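Local coordinates for protein photoreceptor-histidine kinase BphP (Stigmatella aurantiaca DW4/3-1, PDB 6BAF) that probably senses red and far-red light through a bound bilin chromophore and passes the signal on to its histidine kinase module, at residues F156-I161 against M251-S256; R208-I213 against I243-L248; M257-M262 against G269-T274. One frame throughout, in Å; residues are numbered along the deposited sequence.

Contact 1: residues F156-I161 against M251-S256; sequences FDRAII and MGVQAS. With BLR (3-[5-[(Z)-(4-ethenyl-3-methyl-5-oxidanylidene-pyrrol-2-ylidene)methyl]-2-[[5-[(Z)-(3-ethenyl-4-methyl-5-oxidanylidene-pyrrol-2-ylidene)methyl]-3-(3-hydroxy-3-oxopropyl)-4-methyl-1H-pyrrol-2-yl]methyl]-4-methyl-1H-pyrrol-3-yl]propanoic acid), chain B.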
loop_
_atom_site.group_PDB
_atom_site.type_symbol
_atom_site.label_atom_id
_atom_site.label_comp_id
_atom_site.label_asym_id
_atom_site.label_seq_id
_atom_site.Cartn_x
_atom_site.Cartn_y
_atom_site.Cartn_z
ATOM N N PHE A 156 -6.749 3.379 -18.942
ATOM C CA PHE A 156 -7.379 4.504 -19.621
ATOM C C PHE A 156 -6.631 4.880 -20.910
ATOM O O PHE A 156 -5.397 4.858 -20.967
ATOM C CB PHE A 156 -7.434 5.702 -18.661
ATOM C CG PHE A 156 -8.740 5.819 -17.884
ATOM C CD1 PHE A 156 -9.916 6.221 -18.523
ATOM C CD2 PHE A 156 -8.779 5.570 -16.502
ATOM C CE1 PHE A 156 -11.143 6.388 -17.801
ATOM C CE2 PHE A 156 -9.982 5.729 -15.766
ATOM C CZ PHE A 156 -11.171 6.131 -16.429
ATOM N N ASP A 157 -7.390 5.287 -21.932
ATOM C CA ASP A 157 -6.793 5.769 -23.179
ATOM C C ASP A 157 -5.886 6.959 -22.979
ATOM O O ASP A 157 -4.922 7.122 -23.736
ATOM C CB ASP A 157 -7.878 6.158 -24.189
ATOM C CG ASP A 157 -8.595 4.963 -24.725
ATOM O OD1 ASP A 157 -7.908 3.942 -24.884
ATOM O OD2 ASP A 157 -9.835 5.000 -24.959
ATOM N N ARG A 158 -6.179 7.833 -22.011
ATOM C CA ARG A 158 -5.366 9.021 -21.828
ATOM C C ARG A 158 -5.292 9.356 -20.351
ATOM O O ARG A 158 -6.295 9.265 -19.646
ATOM C CB ARG A 158 -5.946 10.211 -22.639
ATOM C CG ARG A 158 -5.203 11.583 -22.491
ATOM C CD ARG A 158 -5.666 12.644 -23.623
ATOM N NE ARG A 158 -7.097 12.528 -23.757
ATOM C CZ ARG A 158 -7.783 12.415 -24.878
ATOM N NH1 ARG A 158 -9.094 12.270 -24.769
ATOM N NH2 ARG A 158 -7.201 12.490 -26.073
ATOM N N ALA A 159 -4.127 9.789 -19.887
ATOM C CA ALA A 159 -3.967 10.299 -18.539
ATOM C C ALA A 159 -3.101 11.533 -18.647
ATOM O O ALA A 159 -2.039 11.480 -19.275
ATOM C CB ALA A 159 -3.309 9.273 -17.586
ATOM N N ILE A 160 -3.533 12.643 -18.035
ATOM C CA ILE A 160 -2.771 13.877 -18.077
ATOM C C ILE A 160 -2.578 14.386 -16.663
ATOM O O ILE A 160 -3.305 14.007 -15.739
ATOM C CB ILE A 160 -3.461 14.954 -18.952
ATOM C CG1 ILE A 160 -4.828 15.350 -18.341
ATOM C CG2 ILE A 160 -3.651 14.414 -20.374
ATOM C CD1 ILE A 160 -5.400 16.731 -18.873
ATOM N N ILE A 161 -1.570 15.235 -16.495
ATOM C CA ILE A 161 -1.505 16.164 -15.377
ATOM C C ILE A 161 -2.069 17.500 -15.860
ATOM O O ILE A 161 -1.575 18.081 -16.833
ATOM C CB ILE A 161 -0.077 16.369 -14.852
ATOM C CG1 ILE A 161 0.581 15.049 -14.376
ATOM C CG2 ILE A 161 -0.160 17.345 -13.702
ATOM C CD1 ILE A 161 -0.217 14.313 -13.330
ATOM N N MET A 251 -16.517 16.228 -26.339
ATOM C CA MET A 251 -15.112 15.983 -26.481
ATOM C C MET A 251 -14.845 14.596 -27.072
ATOM O O MET A 251 -13.697 14.292 -27.399
ATOM C CB MET A 251 -14.490 16.163 -25.109
ATOM C CG MET A 251 -13.096 16.560 -25.130
ATOM S SD MET A 251 -12.669 16.752 -23.417
ATOM C CE MET A 251 -11.358 15.575 -23.243
ATOM N N GLY A 252 -15.876 13.761 -27.208
ATOM C CA GLY A 252 -15.699 12.381 -27.620
ATOM C C GLY A 252 -15.227 11.411 -26.556
ATOM O O GLY A 252 -14.621 10.395 -26.902
ATOM N N VAL A 253 -15.506 11.676 -25.272
ATOM C CA VAL A 253 -15.003 10.889 -24.141
ATOM C C VAL A 253 -16.150 10.068 -23.591
ATOM O O VAL A 253 -17.232 10.611 -23.357
ATOM C CB VAL A 253 -14.407 11.804 -23.061
ATOM C CG1 VAL A 253 -14.227 11.056 -21.745
ATOM C CG2 VAL A 253 -13.075 12.363 -23.548
ATOM N N GLN A 254 -15.937 8.759 -23.391
ATOM C CA GLN A 254 -16.980 7.856 -22.908
ATOM C C GLN A 254 -16.896 7.574 -21.410
ATOM O O GLN A 254 -17.861 7.050 -20.828
ATOM C CB GLN A 254 -16.912 6.517 -23.660
ATOM C CG GLN A 254 -18.045 5.559 -23.333
ATOM C CD GLN A 254 -19.400 6.101 -23.755
ATOM O OE1 GLN A 254 -19.549 6.615 -24.859
ATOM N NE2 GLN A 254 -20.385 6.014 -22.867
ATOM N N ALA A 255 -15.773 7.891 -20.773
ATOM C CA ALA A 255 -15.573 7.592 -19.366
ATOM C C ALA A 255 -14.412 8.436 -18.879
ATOM O O ALA A 255 -13.544 8.842 -19.663
ATOM C CB ALA A 255 -15.327 6.085 -19.127
ATOM N N SER A 256 -14.389 8.692 -17.573
ATOM C CA SER A 256 -13.437 9.646 -17.012
ATOM C C SER A 256 -13.097 9.260 -15.581
ATOM O O SER A 256 -13.918 8.664 -14.888
ATOM C CB SER A 256 -14.042 11.050 -16.990
ATOM O OG SER A 256 -13.036 11.988 -16.749
HETATM C CHA BLR B . -15.842 18.943 -13.978
HETATM N NA BLR B . -14.327 19.385 -15.960
HETATM C C1A BLR B . -14.625 18.716 -14.837
HETATM C C2A BLR B . -13.638 17.766 -14.559
HETATM C C3A BLR B . -12.697 17.872 -15.519
HETATM C C4A BLR B . -13.145 18.872 -16.395
HETATM C CMA BLR B . -11.392 17.023 -15.585
HETATM C CAA BLR B . -13.650 16.819 -13.357
HETATM C CBA BLR B . -14.536 15.567 -13.585
HETATM C CGA BLR B . -13.842 14.530 -14.482
HETATM O O1A BLR B . -12.737 14.064 -14.076
HETATM O O2A BLR B . -14.333 14.136 -15.608
HETATM C CHB BLR B . -12.502 19.441 -17.641
HETATM N NB BLR B . -11.618 17.344 -18.721
HETATM C C1B BLR B . -11.673 18.829 -18.437
HETATM C C2B BLR B . -10.624 19.457 -19.276
HETATM C C3B BLR B . -9.932 18.489 -20.024
HETATM C C4B BLR B . -10.490 17.140 -19.731
HETATM C CMB BLR B . -10.290 20.952 -19.332
HETATM O OB BLR B . -10.172 16.097 -20.183
HETATM C CAB BLR B . -8.763 18.846 -20.958
HETATM C CBB BLR B . -8.035 17.922 -21.541
HETATM N NC BLR B . -17.525 22.487 -17.860
HETATM C C1C BLR B . -17.457 23.366 -19.096
HETATM C C2C BLR B . -18.496 24.421 -18.894
HETATM C C3C BLR B . -19.163 24.270 -17.650
HETATM C C4C BLR B . -18.602 23.067 -16.958
HETATM C CMC BLR B . -18.742 25.514 -19.912
HETATM O OC BLR B . -16.747 23.240 -20.035
HETATM C CAC BLR B . -20.289 25.173 -17.109
HETATM C CBC BLR B . -20.149 26.508 -17.022
HETATM C CHD BLR B . -18.978 22.615 -15.802
HETATM N ND BLR B . -17.008 20.826 -15.319
HETATM C C1D BLR B . -18.288 21.515 -15.035
HETATM C C2D BLR B . -18.905 20.988 -13.830
HETATM C C3D BLR B . -18.002 19.968 -13.307
HETATM C C4D BLR B . -16.793 19.845 -14.198
HETATM C CMD BLR B . -20.237 21.460 -13.233
HETATM C CAD BLR B . -18.237 19.131 -12.068
HETATM C CBD BLR B . -18.805 17.787 -12.495
HETATM C CGD BLR B . -19.119 17.154 -11.153
HETATM O O1D BLR B . -18.164 16.920 -10.337
HETATM O O2D BLR B . -20.334 16.960 -10.844
HETATM O O HOH W 1 -10.852 12.662 -26.547
#

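Contact 2: residues R208-I213 against I243-L248; sequences RIIPTI and IHLEYL. With BLR (3-[5-[(Z)-(4-ethenyl-3-methyl-5-oxidanylidene-pyrrol-2-ylidene)methyl]-2-[[5-[(Z)-(3-ethenyl-4-methyl-5-oxidanylidene-pyrrol-2-ylidene)methyl]-3-(3-hydroxy-3-oxopropyl)-4-methyl-1H-pyrrol-2-yl]methyl]-4-methyl-1H-pyrrol-3-yl]propanoic acid), chain B.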
loop_
_atom_site.group_PDB
_atom_site.type_symbol
_atom_site.label_atom_id
_atom_site.label_comp_id
_atom_site.label_asym_id
_atom_site.label_seq_id
_atom_site.Cartn_x
_atom_site.Cartn_y
_atom_site.Cartn_z
ATOM N N ARG A 208 -12.747 11.214 -8.228
ATOM C CA ARG A 208 -14.058 11.084 -8.843
ATOM C C ARG A 208 -13.914 10.163 -10.033
ATOM O O ARG A 208 -12.892 10.189 -10.730
ATOM C CB ARG A 208 -14.636 12.446 -9.279
ATOM C CG ARG A 208 -13.742 13.210 -10.223
ATOM C CD ARG A 208 -13.578 14.646 -9.761
ATOM N NE ARG A 208 -12.975 14.784 -8.420
ATOM C CZ ARG A 208 -11.696 15.094 -8.223
ATOM N NH1 ARG A 208 -11.215 15.224 -6.981
ATOM N NH2 ARG A 208 -10.881 15.239 -9.285
ATOM N N ILE A 209 -14.931 9.356 -10.271
ATOM C CA ILE A 209 -14.917 8.443 -11.404
ATOM C C ILE A 209 -16.292 8.416 -12.059
ATOM O O ILE A 209 -17.330 8.333 -11.380
ATOM C CB ILE A 209 -14.448 7.020 -11.010
ATOM C CG1 ILE A 209 -14.278 6.189 -12.294
ATOM C CG2 ILE A 209 -15.409 6.349 -10.035
ATOM C CD1 ILE A 209 -13.550 4.897 -12.100
ATOM N N ILE A 210 -16.289 8.485 -13.391
ATOM C CA ILE A 210 -17.478 8.359 -14.230
ATOM C C ILE A 210 -17.214 7.199 -15.184
ATOM O O ILE A 210 -16.621 7.409 -16.247
ATOM C CB ILE A 210 -17.744 9.666 -14.989
ATOM C CG1 ILE A 210 -17.754 10.836 -14.015
ATOM C CG2 ILE A 210 -19.044 9.577 -15.845
ATOM C CD1 ILE A 210 -17.588 12.192 -14.695
ATOM N N PRO A 211 -17.585 5.963 -14.842
ATOM C CA PRO A 211 -17.169 4.820 -15.684
ATOM C C PRO A 211 -17.894 4.743 -17.012
ATOM O O PRO A 211 -17.387 4.081 -17.922
ATOM C CB PRO A 211 -17.470 3.592 -14.810
ATOM C CG PRO A 211 -18.403 4.088 -13.719
ATOM C CD PRO A 211 -18.173 5.553 -13.554
ATOM N N THR A 212 -19.077 5.351 -17.139
ATOM C CA THR A 212 -19.707 5.598 -18.430
ATOM C C THR A 212 -20.495 6.900 -18.353
ATOM O O THR A 212 -21.232 7.131 -17.379
ATOM C CB THR A 212 -20.626 4.460 -18.865
ATOM O OG1 THR A 212 -21.217 4.833 -20.109
ATOM C CG2 THR A 212 -21.742 4.184 -17.849
ATOM N N ILE A 213 -20.323 7.768 -19.354
ATOM C CA ILE A 213 -21.110 8.993 -19.345
ATOM C C ILE A 213 -22.556 8.780 -19.764
ATOM O O ILE A 213 -23.342 9.713 -19.641
ATOM C CB ILE A 213 -20.533 10.095 -20.244
ATOM C CG1 ILE A 213 -20.782 9.745 -21.715
ATOM C CG2 ILE A 213 -19.066 10.351 -19.886
ATOM C CD1 ILE A 213 -20.389 10.880 -22.677
ATOM N N ILE A 243 -24.175 19.159 -17.287
ATOM C CA ILE A 243 -23.445 19.918 -18.286
ATOM C C ILE A 243 -22.030 19.368 -18.471
ATOM O O ILE A 243 -21.440 19.511 -19.549
ATOM C CB ILE A 243 -23.444 21.411 -17.895
ATOM C CG1 ILE A 243 -22.770 22.253 -18.964
ATOM C CG2 ILE A 243 -22.685 21.637 -16.639
ATOM C CD1 ILE A 243 -22.950 23.759 -18.747
ATOM N N HIS A 244 -21.431 18.781 -17.423
ATOM C CA HIS A 244 -20.131 18.154 -17.627
ATOM C C HIS A 244 -20.269 16.902 -18.486
ATOM O O HIS A 244 -19.421 16.645 -19.347
ATOM C CB HIS A 244 -19.461 17.815 -16.288
ATOM C CG HIS A 244 -18.112 17.191 -16.443
ATOM N ND1 HIS A 244 -17.099 17.788 -17.166
ATOM C CD2 HIS A 244 -17.631 15.989 -16.033
ATOM C CE1 HIS A 244 -16.035 17.007 -17.152
ATOM N NE2 HIS A 244 -16.326 15.912 -16.463
ATOM N N LEU A 245 -21.328 16.117 -18.285
ATOM C CA LEU A 245 -21.516 14.960 -19.156
ATOM C C LEU A 245 -21.641 15.362 -20.623
ATOM O O LEU A 245 -21.205 14.601 -21.502
ATOM C CB LEU A 245 -22.719 14.146 -18.721
ATOM C CG LEU A 245 -22.513 13.593 -17.318
ATOM C CD1 LEU A 245 -23.752 12.884 -16.855
ATOM C CD2 LEU A 245 -21.239 12.641 -17.241
ATOM N N GLU A 246 -22.182 16.566 -20.918
ATOM C CA GLU A 246 -22.266 16.974 -22.319
ATOM C C GLU A 246 -20.945 17.534 -22.821
ATOM O O GLU A 246 -20.609 17.347 -23.992
ATOM C CB GLU A 246 -23.419 17.964 -22.536
ATOM C CG GLU A 246 -23.872 17.963 -24.028
ATOM C CD GLU A 246 -24.654 16.683 -24.447
ATOM O OE1 GLU A 246 -24.824 16.450 -25.686
ATOM O OE2 GLU A 246 -25.101 15.899 -23.545
ATOM N N TYR A 247 -20.157 18.169 -21.950
ATOM C CA TYR A 247 -18.769 18.429 -22.285
ATOM C C TYR A 247 -18.044 17.148 -22.707
ATOM O O TYR A 247 -17.298 17.152 -23.684
ATOM C CB TYR A 247 -18.070 19.050 -21.093
ATOM C CG TYR A 247 -16.616 19.461 -21.294
ATOM C CD1 TYR A 247 -16.332 20.725 -21.736
ATOM C CD2 TYR A 247 -15.525 18.629 -20.958
ATOM C CE1 TYR A 247 -15.076 21.176 -21.876
ATOM C CE2 TYR A 247 -14.154 19.101 -21.124
ATOM C CZ TYR A 247 -13.971 20.381 -21.590
ATOM O OH TYR A 247 -12.725 20.995 -21.790
ATOM N N LEU A 248 -18.225 16.051 -21.960
ATOM C CA LEU A 248 -17.489 14.825 -22.249
ATOM C C LEU A 248 -17.957 14.241 -23.571
ATOM O O LEU A 248 -17.138 13.898 -24.433
ATOM C CB LEU A 248 -17.649 13.804 -21.100
ATOM C CG LEU A 248 -16.923 14.183 -19.789
ATOM C CD1 LEU A 248 -17.012 13.141 -18.644
ATOM C CD2 LEU A 248 -15.507 14.522 -20.098
HETATM C CHA BLR B . -15.842 18.943 -13.978
HETATM N NA BLR B . -14.327 19.385 -15.960
HETATM C C1A BLR B . -14.625 18.716 -14.837
HETATM C C2A BLR B . -13.638 17.766 -14.559
HETATM C C3A BLR B . -12.697 17.872 -15.519
HETATM C C4A BLR B . -13.145 18.872 -16.395
HETATM C CMA BLR B . -11.392 17.023 -15.585
HETATM C CAA BLR B . -13.650 16.819 -13.357
HETATM C CBA BLR B . -14.536 15.567 -13.585
HETATM C CGA BLR B . -13.842 14.530 -14.482
HETATM O O1A BLR B . -12.737 14.064 -14.076
HETATM O O2A BLR B . -14.333 14.136 -15.608
HETATM C CHB BLR B . -12.502 19.441 -17.641
HETATM N NB BLR B . -11.618 17.344 -18.721
HETATM C C1B BLR B . -11.673 18.829 -18.437
HETATM C C2B BLR B . -10.624 19.457 -19.276
HETATM C C3B BLR B . -9.932 18.489 -20.024
HETATM C C4B BLR B . -10.490 17.140 -19.731
HETATM C CMB BLR B . -10.290 20.952 -19.332
HETATM O OB BLR B . -10.172 16.097 -20.183
HETATM C CAB BLR B . -8.763 18.846 -20.958
HETATM C CBB BLR B . -8.035 17.922 -21.541
HETATM N NC BLR B . -17.525 22.487 -17.860
HETATM C C1C BLR B . -17.457 23.366 -19.096
HETATM C C2C BLR B . -18.496 24.421 -18.894
HETATM C C3C BLR B . -19.163 24.270 -17.650
HETATM C C4C BLR B . -18.602 23.067 -16.958
HETATM C CMC BLR B . -18.742 25.514 -19.912
HETATM O OC BLR B . -16.747 23.240 -20.035
HETATM C CAC BLR B . -20.289 25.173 -17.109
HETATM C CBC BLR B . -20.149 26.508 -17.022
HETATM C CHD BLR B . -18.978 22.615 -15.802
HETATM N ND BLR B . -17.008 20.826 -15.319
HETATM C C1D BLR B . -18.288 21.515 -15.035
HETATM C C2D BLR B . -18.905 20.988 -13.830
HETATM C C3D BLR B . -18.002 19.968 -13.307
HETATM C C4D BLR B . -16.793 19.845 -14.198
HETATM C CMD BLR B . -20.237 21.460 -13.233
HETATM C CAD BLR B . -18.237 19.131 -12.068
HETATM C CBD BLR B . -18.805 17.787 -12.495
HETATM C CGD BLR B . -19.119 17.154 -11.153
HETATM O O1D BLR B . -18.164 16.920 -10.337
HETATM O O2D BLR B . -20.334 16.960 -10.844
#

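Contact 3: residues M257-M262 against G269-T274; sequences MSISLM and GLISCT. With BLR (3-[5-[(Z)-(4-ethenyl-3-methyl-5-oxidanylidene-pyrrol-2-ylidene)methyl]-2-[[5-[(Z)-(3-ethenyl-4-methyl-5-oxidanylidene-pyrrol-2-ylidene)methyl]-3-(3-hydroxy-3-oxopropyl)-4-methyl-1H-pyrrol-2-yl]methyl]-4-methyl-1H-pyrrol-3-yl]propanoic acid), chain B.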
loop_
_atom_site.group_PDB
_atom_site.type_symbol
_atom_site.label_atom_id
_atom_site.label_comp_id
_atom_site.label_asym_id
_atom_site.label_seq_id
_atom_site.Cartn_x
_atom_site.Cartn_y
_atom_site.Cartn_z
ATOM N N MET A 257 -11.919 9.671 -15.119
ATOM C CA MET A 257 -11.569 9.591 -13.708
ATOM C C MET A 257 -10.569 10.696 -13.445
ATOM O O MET A 257 -9.681 10.912 -14.271
ATOM C CB MET A 257 -10.969 8.206 -13.347
ATOM C CG MET A 257 -10.519 8.067 -11.880
ATOM S SD MET A 257 -9.713 6.450 -11.454
ATOM C CE MET A 257 -8.080 6.735 -12.152
ATOM N N SER A 258 -10.709 11.428 -12.335
ATOM C CA SER A 258 -9.674 12.391 -11.988
ATOM C C SER A 258 -9.376 12.316 -10.495
ATOM O O SER A 258 -10.169 11.813 -9.692
ATOM C CB SER A 258 -10.017 13.841 -12.417
ATOM O OG SER A 258 -11.305 14.240 -11.941
ATOM N N ILE A 259 -8.189 12.800 -10.155
ATOM C CA ILE A 259 -7.641 12.771 -8.813
ATOM C C ILE A 259 -7.073 14.149 -8.540
ATOM O O ILE A 259 -6.334 14.694 -9.367
ATOM C CB ILE A 259 -6.566 11.665 -8.680
ATOM C CG1 ILE A 259 -7.246 10.311 -8.859
ATOM C CG2 ILE A 259 -5.896 11.690 -7.298
ATOM C CD1 ILE A 259 -6.306 9.247 -9.390
ATOM N N SER A 260 -7.402 14.713 -7.378
ATOM C CA SER A 260 -6.934 16.045 -7.022
ATOM C C SER A 260 -5.471 16.010 -6.610
ATOM O O SER A 260 -5.044 15.120 -5.874
ATOM C CB SER A 260 -7.756 16.612 -5.862
ATOM O OG SER A 260 -9.160 16.485 -6.116
ATOM N N LEU A 261 -4.712 17.008 -7.041
ATOM C CA LEU A 261 -3.363 17.214 -6.560
ATOM C C LEU A 261 -3.404 18.414 -5.646
ATOM O O LEU A 261 -3.910 19.472 -6.036
ATOM C CB LEU A 261 -2.398 17.428 -7.721
ATOM C CG LEU A 261 -2.355 16.237 -8.677
ATOM C CD1 LEU A 261 -1.472 16.522 -9.869
ATOM C CD2 LEU A 261 -1.846 14.955 -7.937
ATOM N N MET A 262 -2.899 18.253 -4.431
ATOM C CA MET A 262 -2.992 19.282 -3.411
ATOM C C MET A 262 -1.605 19.800 -3.067
ATOM O O MET A 262 -0.631 19.043 -3.057
ATOM C CB MET A 262 -3.676 18.726 -2.167
ATOM C CG MET A 262 -5.100 18.195 -2.428
ATOM S SD MET A 262 -6.275 19.576 -2.775
ATOM C CE MET A 262 -6.250 20.436 -1.188
ATOM N N GLY A 269 -3.827 20.954 -9.109
ATOM C CA GLY A 269 -3.894 20.291 -10.385
ATOM C C GLY A 269 -4.727 19.049 -10.227
ATOM O O GLY A 269 -5.277 18.771 -9.161
ATOM N N LEU A 270 -4.843 18.328 -11.328
ATOM C CA LEU A 270 -5.578 17.084 -11.349
ATOM C C LEU A 270 -4.741 16.084 -12.120
ATOM O O LEU A 270 -4.035 16.458 -13.053
ATOM C CB LEU A 270 -6.944 17.189 -12.064
ATOM C CG LEU A 270 -8.038 18.161 -11.609
ATOM C CD1 LEU A 270 -9.223 17.914 -12.535
ATOM C CD2 LEU A 270 -8.430 17.895 -10.183
ATOM N N ILE A 271 -4.831 14.823 -11.729
ATOM C CA ILE A 271 -4.561 13.719 -12.634
ATOM C C ILE A 271 -5.895 13.420 -13.286
ATOM O O ILE A 271 -6.843 13.036 -12.603
ATOM C CB ILE A 271 -4.026 12.472 -11.904
ATOM C CG1 ILE A 271 -2.811 12.794 -11.028
ATOM C CG2 ILE A 271 -3.657 11.387 -12.925
ATOM C CD1 ILE A 271 -2.496 11.672 -9.982
ATOM N N SER A 272 -5.984 13.580 -14.599
ATOM C CA SER A 272 -7.244 13.416 -15.311
ATOM C C SER A 272 -7.091 12.304 -16.325
ATOM O O SER A 272 -6.190 12.363 -17.159
ATOM C CB SER A 272 -7.653 14.740 -16.033
ATOM O OG SER A 272 -8.835 14.518 -16.823
ATOM N N CYS A 273 -7.974 11.304 -16.272
ATOM C CA CYS A 273 -7.963 10.176 -17.196
ATOM C C CYS A 273 -9.240 10.168 -17.989
ATOM O O CYS A 273 -10.317 10.461 -17.445
ATOM C CB CYS A 273 -7.863 8.806 -16.492
ATOM S SG CYS A 273 -6.543 8.796 -15.272
ATOM N N THR A 274 -9.125 9.784 -19.262
ATOM C CA THR A 274 -10.278 9.767 -20.146
ATOM C C THR A 274 -10.185 8.558 -21.056
ATOM O O THR A 274 -9.092 8.112 -21.434
ATOM C CB THR A 274 -10.381 11.078 -20.978
ATOM O OG1 THR A 274 -9.101 11.396 -21.526
ATOM C CG2 THR A 274 -10.795 12.271 -20.079
HETATM C CHA BLR B . -15.842 18.943 -13.978
HETATM N NA BLR B . -14.327 19.385 -15.960
HETATM C C1A BLR B . -14.625 18.716 -14.837
HETATM C C2A BLR B . -13.638 17.766 -14.559
HETATM C C3A BLR B . -12.697 17.872 -15.519
HETATM C C4A BLR B . -13.145 18.872 -16.395
HETATM C CMA BLR B . -11.392 17.023 -15.585
HETATM C CAA BLR B . -13.650 16.819 -13.357
HETATM C CBA BLR B . -14.536 15.567 -13.585
HETATM C CGA BLR B . -13.842 14.530 -14.482
HETATM O O1A BLR B . -12.737 14.064 -14.076
HETATM O O2A BLR B . -14.333 14.136 -15.608
HETATM C CHB BLR B . -12.502 19.441 -17.641
HETATM N NB BLR B . -11.618 17.344 -18.721
HETATM C C1B BLR B . -11.673 18.829 -18.437
HETATM C C2B BLR B . -10.624 19.457 -19.276
HETATM C C3B BLR B . -9.932 18.489 -20.024
HETATM C C4B BLR B . -10.490 17.140 -19.731
HETATM C CMB BLR B . -10.290 20.952 -19.332
HETATM O OB BLR B . -10.172 16.097 -20.183
HETATM C CAB BLR B . -8.763 18.846 -20.958
HETATM C CBB BLR B . -8.035 17.922 -21.541
HETATM N NC BLR B . -17.525 22.487 -17.860
HETATM C C1C BLR B . -17.457 23.366 -19.096
HETATM C C2C BLR B . -18.496 24.421 -18.894
HETATM C C3C BLR B . -19.163 24.270 -17.650
HETATM C C4C BLR B . -18.602 23.067 -16.958
HETATM C CMC BLR B . -18.742 25.514 -19.912
HETATM O OC BLR B . -16.747 23.240 -20.035
HETATM C CAC BLR B . -20.289 25.173 -17.109
HETATM C CBC BLR B . -20.149 26.508 -17.022
HETATM C CHD BLR B . -18.978 22.615 -15.802
HETATM N ND BLR B . -17.008 20.826 -15.319
HETATM C C1D BLR B . -18.288 21.515 -15.035
HETATM C C2D BLR B . -18.905 20.988 -13.830
HETATM C C3D BLR B . -18.002 19.968 -13.307
HETATM C C4D BLR B . -16.793 19.845 -14.198
HETATM C CMD BLR B . -20.237 21.460 -13.233
HETATM C CAD BLR B . -18.237 19.131 -12.068
HETATM C CBD BLR B . -18.805 17.787 -12.495
HETATM C CGD BLR B . -19.119 17.154 -11.153
HETATM O O1D BLR B . -18.164 16.920 -10.337
HETATM O O2D BLR B . -20.334 16.960 -10.844
#

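Contact 1: residues F156-I161 against M251-S256
In the GAF-domain sheet, F156, just ahead of strand 158-164, and R158, its first residue, reach past the intervening strand 266-275 to the run from M251 to S256, which links helix 242-251 to strand 255-263 beside the bilin. D157 and R158 together face T274 in a classic beta bulge, and G252, with its positive phi, ends the helix in a Schellman motif. The F156 ring leans obliquely against backbone, with CZ 3.8 Å from S256 C, and its CE1 comes to 4.4 Å from A255 CB. R158 starts extended, CG anti to the backbone N (chi1 178°), and bends at chi3, which carries the guanidinium over to V253 and M251. Its NH1 stands 4.2 Å from V253 CG2, a methyl near the plane of the group, while M251 CE approaches obliquely. The same NH1 donates, in the guanidinium plane, to a water, and that water gives only a weak bond to M251 O. NE and NH2 are held by T274 OG1 and D182 O, two bonds that should limit turning of the group. On the chromophore side, M251 CE sits 3.3 Å from BLR OB. S256 OG, also bonded to C273 O, donates to BLR O2A at 2.8 Å.

Contact 2: residues R208-I213 against I243-L248
H244 and I210 meet at one propionate of the bilin, the O1A/O2A group: the imidazole turns its edge to the isoleucine, with I210 CD1 4.0 Å from H244 CD2. At that ring's edge NE2 donates in plane to BLR O2A over 2.8 Å, a fairly straight bond of 162°. One face of the ring lies on the chromophore, with BLR C1A 3.1 Å above the plane toward the rim, and the opposite face rests on L248 CG. CG of H244 is anti to the backbone N (chi1 -179°), which swings the imidazole off the helix and over the bilin. An alanine here would remove the NE2 donor and is likely to leave O2A without this mate and a gap between L248 and the pyrrole. Behind this layer the packing is mainly apolar. L248 CD1 lies 3.7 Å from I213 CG2, and L245 CD2 touches both I213 CB and I210 CG2, 4.0 Å from each. Strand 208-210, at one edge of the six-stranded sheet, and helix 243-248 bring their axes within 12.3 Å at closest approach, at 62°; strand 255-263 flanks the strand on its inner side and receives L248 on S256.

Contact 3: residues M257-M262 against G269-T274
The flat groups between I259 and I271 are peptide units, and each of their two N-H donors lies in the carbonyl plane of its partner, both bonds being 2.8 Å long. M257 with C273 and L261 with G269 are also bonded both ways, though the bond from G269 N is weak. One face of this antiparallel hairpin carries M257, I259, L261, I271 and C273. There L261 crosses I271 at about a right angle, with CD2 3.9 Å from I271 CG1, and M257 CE touches C273 SG. The other face holds S258, S260, L270 and S272. L270 CD1 packs 3.8 Å from BLR CMA. The first torsion of S258 (chi1 52°) sets OG between backbone N and carbonyl carbon and brings it to BLR O1A, to which it donates at 2.6 Å. R208 NH2 also bonds that hydroxyl, while S260 OG bonds R208 NH1 rather than the bilin. Both faces are thus buried: the apolar one packs into the domain, the serine-bearing one against a propionate and a pyrrole methyl.

All three contacts are largely buried and touch the same bilin; only contacts 1 and 2 reach partly exposed residues, M251 and L245. Contacts 1 and 3 share strand 255-263, and I160 N with S272 O and R158 O with T274 N stitch strand 158-164 onto the hairpin. Contact 2 joins the opposite margin, where S256 O pairs with I210 N and the R208 side chain reaches into contact 3. Chemistry follows place: backbone hydrogen bonding along the hairpin in contact 3, weak at its G269 end; apolar helix-on-strand packing in contact 2; and, in contact 1, an arginine beside the helix-to-strand link, with only a weak water bridge. Each supplies a donor to the same propionate.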